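LacI family sugar-binding transcriptional regulator (Enterococcus faecalis V583, PDB 4RK0) binds ribose between its two lobes and, as a LacI family member, probably represses transcription by binding DNA in a sugar-responsive manner. Local coordinates at residues E126-V131 with S149-K154. Sequence-based numbering, arbitrary orientation.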
ATOM      1  N   GLU A 126       6.959 -13.309 -30.612  1.00 32.61           N
ATOM      2  CA  GLU A 126       6.295 -12.953 -31.844  1.00 36.85           C
ATOM      3  C   GLU A 126       4.791 -12.887 -31.669  1.00 41.05           C
ATOM      4  O   GLU A 126       4.084 -12.252 -32.472  1.00 34.55           O
ATOM      5  CB  GLU A 126       6.679 -13.978 -32.948  1.00 32.59           C
ATOM      6  CG  GLU A 126       8.175 -14.216 -33.154  1.00 88.61           C
ATOM      7  CD  GLU A 126       8.484 -15.263 -34.225  1.00 86.89           C
ATOM      8  OE1 GLU A 126       7.605 -16.090 -34.541  1.00 66.15           O
ATOM      9  OE2 GLU A 126       9.620 -15.264 -34.759  1.00 65.46           O
ATOM     10  N   GLN A 127       4.296 -13.554 -30.629  1.00 38.60           N
ATOM     11  CA  GLN A 127       2.890 -13.513 -30.275  1.00 29.42           C
ATOM     12  C   GLN A 127       2.793 -13.117 -28.828  1.00 32.78           C
ATOM     13  O   GLN A 127       3.267 -13.849 -27.947  1.00 29.20           O
ATOM     14  CB  GLN A 127       2.243 -14.872 -30.490  1.00 34.24           C
ATOM     15  CG  GLN A 127       2.438 -15.399 -31.908  1.00 46.58           C
ATOM     16  CD  GLN A 127       1.730 -16.715 -32.142  1.00 78.43           C
ATOM     17  OE1 GLN A 127       2.368 -17.754 -32.276  1.00 54.62           O
ATOM     18  NE2 GLN A 127       0.406 -16.677 -32.188  1.00 48.35           N
ATOM     19  N   VAL A 128       2.231 -11.948 -28.601  1.00 28.42           N
ATOM     20  CA  VAL A 128       2.113 -11.400 -27.253  1.00 35.40           C
ATOM     21  C   VAL A 128       0.714 -10.957 -26.916  1.00 37.83           C
ATOM     22  O   VAL A 128      -0.111 -10.695 -27.786  1.00 35.98           O
ATOM     23  CB  VAL A 128       3.040 -10.200 -27.041  1.00 33.01           C
ATOM     24  CG1 VAL A 128       4.487 -10.591 -27.251  1.00 33.33           C
ATOM     25  CG2 VAL A 128       2.641  -9.039 -27.957  1.00 33.70           C
ATOM     26  N   ILE A 129       0.473 -10.857 -25.616  1.00 27.07           N
ATOM     27  CA  ILE A 129      -0.784 -10.418 -25.081  1.00 29.55           C
ATOM     28  C   ILE A 129      -0.518  -9.164 -24.295  1.00 28.06           C
ATOM     29  O   ILE A 129       0.472  -9.094 -23.570  1.00 29.07           O
ATOM     30  CB  ILE A 129      -1.381 -11.443 -24.091  1.00 30.13           C
ATOM     31  CG1 ILE A 129      -1.597 -12.814 -24.723  1.00 53.93           C
ATOM     32  CG2 ILE A 129      -2.651 -10.879 -23.504  1.00 37.48           C
ATOM     33  CD1 ILE A 129      -2.862 -12.919 -25.532  1.00 55.24           C
ATOM     34  N   VAL A 130      -1.402  -8.187 -24.419  1.00 25.90           N
ATOM     35  CA  VAL A 130      -1.394  -7.032 -23.546  1.00 31.39           C
ATOM     36  C   VAL A 130      -2.610  -7.139 -22.654  1.00 30.92           C
ATOM     37  O   VAL A 130      -3.737  -7.294 -23.139  1.00 31.78           O
ATOM     38  CB  VAL A 130      -1.439  -5.699 -24.322  1.00 27.24           C
ATOM     39  CG1 VAL A 130      -1.437  -4.530 -23.341  1.00 34.91           C
ATOM     40  CG2 VAL A 130      -0.271  -5.593 -25.275  1.00 31.68           C
ATOM     41  N   VAL A 131      -2.399  -7.088 -21.340  1.00 31.29           N
ATOM     42  CA  VAL A 131      -3.498  -7.261 -20.402  1.00 30.36           C
ATOM     43  C   VAL A 131      -3.751  -5.921 -19.755  1.00 35.71           C
ATOM     44  O   VAL A 131      -2.846  -5.329 -19.105  1.00 28.34           O
ATOM     45  CB  VAL A 131      -3.162  -8.305 -19.297  1.00 30.18           C
ATOM     46  CG1 VAL A 131      -4.334  -8.469 -18.346  1.00 30.03           C
ATOM     47  CG2 VAL A 131      -2.785  -9.640 -19.888  1.00 32.11           C
ATOM     48  N   SER A 149       3.188   1.283 -31.384  1.00 32.37           N
ATOM     49  CA  SER A 149       3.960   2.177 -32.259  1.00 33.45           C
ATOM     50  C   SER A 149       5.233   1.511 -32.826  1.00 46.20           C
ATOM     51  O   SER A 149       5.730   1.921 -33.890  1.00 34.71           O
ATOM     52  CB  SER A 149       4.317   3.479 -31.548  1.00 46.26           C
ATOM     53  OG  SER A 149       5.386   3.307 -30.640  1.00 35.67           O
ATOM     54  N   VAL A 150       5.748   0.496 -32.125  1.00 32.53           N
ATOM     55  CA  VAL A 150       6.999  -0.171 -32.511  1.00 35.48           C
ATOM     56  C   VAL A 150       6.904  -1.676 -32.683  1.00 37.91           C
ATOM     57  O   VAL A 150       7.760  -2.258 -33.350  1.00 36.38           O
ATOM     58  CB  VAL A 150       8.136   0.091 -31.508  1.00 58.05           C
ATOM     59  CG1 VAL A 150       8.442   1.577 -31.458  1.00 58.18           C
ATOM     60  CG2 VAL A 150       7.800  -0.465 -30.127  1.00 44.30           C
ATOM     61  N   TYR A 151       5.870  -2.299 -32.123  1.00 37.64           N
ATOM     62  CA  TYR A 151       5.701  -3.753 -32.239  1.00 44.12           C
ATOM     63  C   TYR A 151       4.823  -4.090 -33.432  1.00 46.70           C
ATOM     64  O   TYR A 151       3.667  -3.671 -33.489  1.00 38.28           O
ATOM     65  CB  TYR A 151       5.082  -4.314 -30.968  1.00 38.00           C
ATOM     66  CG  TYR A 151       5.246  -5.813 -30.833  1.00 35.51           C
ATOM     67  CD1 TYR A 151       6.403  -6.365 -30.274  1.00 38.83           C
ATOM     68  CD2 TYR A 151       4.255  -6.672 -31.235  1.00 37.94           C
ATOM     69  CE1 TYR A 151       6.547  -7.735 -30.141  1.00 46.86           C
ATOM     70  CE2 TYR A 151       4.393  -8.042 -31.103  1.00 31.43           C
ATOM     71  CZ  TYR A 151       5.549  -8.563 -30.572  1.00 33.21           C
ATOM     72  OH  TYR A 151       5.641  -9.929 -30.467  1.00 36.10           O
ATOM     73  N   THR A 152       5.367  -4.855 -34.374  1.00 42.67           N
ATOM     74  CA  THR A 152       4.700  -5.115 -35.655  1.00 41.66           C
ATOM     75  C   THR A 152       4.329  -6.579 -35.845  1.00 42.95           C
ATOM     76  O   THR A 152       3.877  -6.940 -36.911  1.00 38.51           O
ATOM     77  CB  THR A 152       5.573  -4.676 -36.886  1.00 47.84           C
ATOM     78  OG1 THR A 152       6.720  -5.527 -37.040  1.00 39.15           O
ATOM     79  CG2 THR A 152       6.074  -3.274 -36.710  1.00 44.67           C
ATOM     80  N   GLU A 153       4.520  -7.408 -34.819  1.00 32.25           N
ATOM     81  CA  GLU A 153       4.076  -8.813 -34.852  1.00 37.58           C
ATOM     82  C   GLU A 153       2.666  -8.950 -34.208  1.00 32.68           C
ATOM     83  O   GLU A 153       1.968  -7.963 -34.066  1.00 38.41           O
ATOM     84  CB  GLU A 153       5.152  -9.691 -34.221  1.00 46.16           C
ATOM     85  CG  GLU A 153       6.504  -9.525 -34.928  1.00 50.12           C
ATOM     86  CD  GLU A 153       7.689  -9.755 -34.003  1.00103.34           C
ATOM     87  OE1 GLU A 153       8.440  -8.796 -33.707  1.00 55.40           O
ATOM     88  OE2 GLU A 153       7.872 -10.903 -33.565  1.00 90.14           O
ATOM     89  N   LYS A 154       2.240 -10.163 -33.868  1.00 39.73           N
ATOM     90  CA  LYS A 154       0.844 -10.423 -33.466  1.00 46.34           C
ATOM     91  C   LYS A 154       0.642 -10.043 -32.005  1.00 31.27           C
ATOM     92  O   LYS A 154       1.371 -10.509 -31.129  1.00 41.62           O
ATOM     93  CB  LYS A 154       0.495 -11.897 -33.697  1.00 59.75           C
ATOM     94  CG  LYS A 154       0.580 -12.300 -35.170  1.00103.00           C
ATOM     95  CD  LYS A 154       1.116 -13.711 -35.375  1.00101.99           C
ATOM     96  CE  LYS A 154       1.252 -14.046 -36.856  1.00 70.57           C
ATOM     97  NZ  LYS A 154       1.692 -15.452 -37.064  1.00 98.69           N
TER
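Q127 pairs with K154 in a parallel beta bridge where strand 154-159 starts alongside strand 127-132, the closing step of a beta-alpha-beta crossover through helix 138-150. Two backbone bonds bracket Q127: K154 N gives to E126 O at 3.1 Å, bent to 140° at the hydrogen, and V128 N gives to K154 O at 3.0 Å, almost straight at 171°. Between them, the CA-H of Q127 also faces K154 O. On the face of the sheet that Q127 shares with K154, the two side chains run side by side in the same direction, Q127 CG 4.1 Å from K154 CD. Y151 comes in from the turn after the helix. A chi1 of -163° swings the ring away from its own backbone N and back toward V128, whose CG2 lies obliquely 3.7 Å from Y151 CE2, while the phenol oxygen, 3.5 Å from V128 CG1, hydrogen-bonds H125 O. E153 turns OE2 onto the start of the E126 side chain, 3.1 Å from E126 CA. F147 of helix 138-150 packs on both Y151 and V128, L120 of helix 109-122 also meets V128, and on its other edge strand 127-132 bonds to strand 181-184, leaving 154-159 outermost within this chain in the four-stranded parallel sheet.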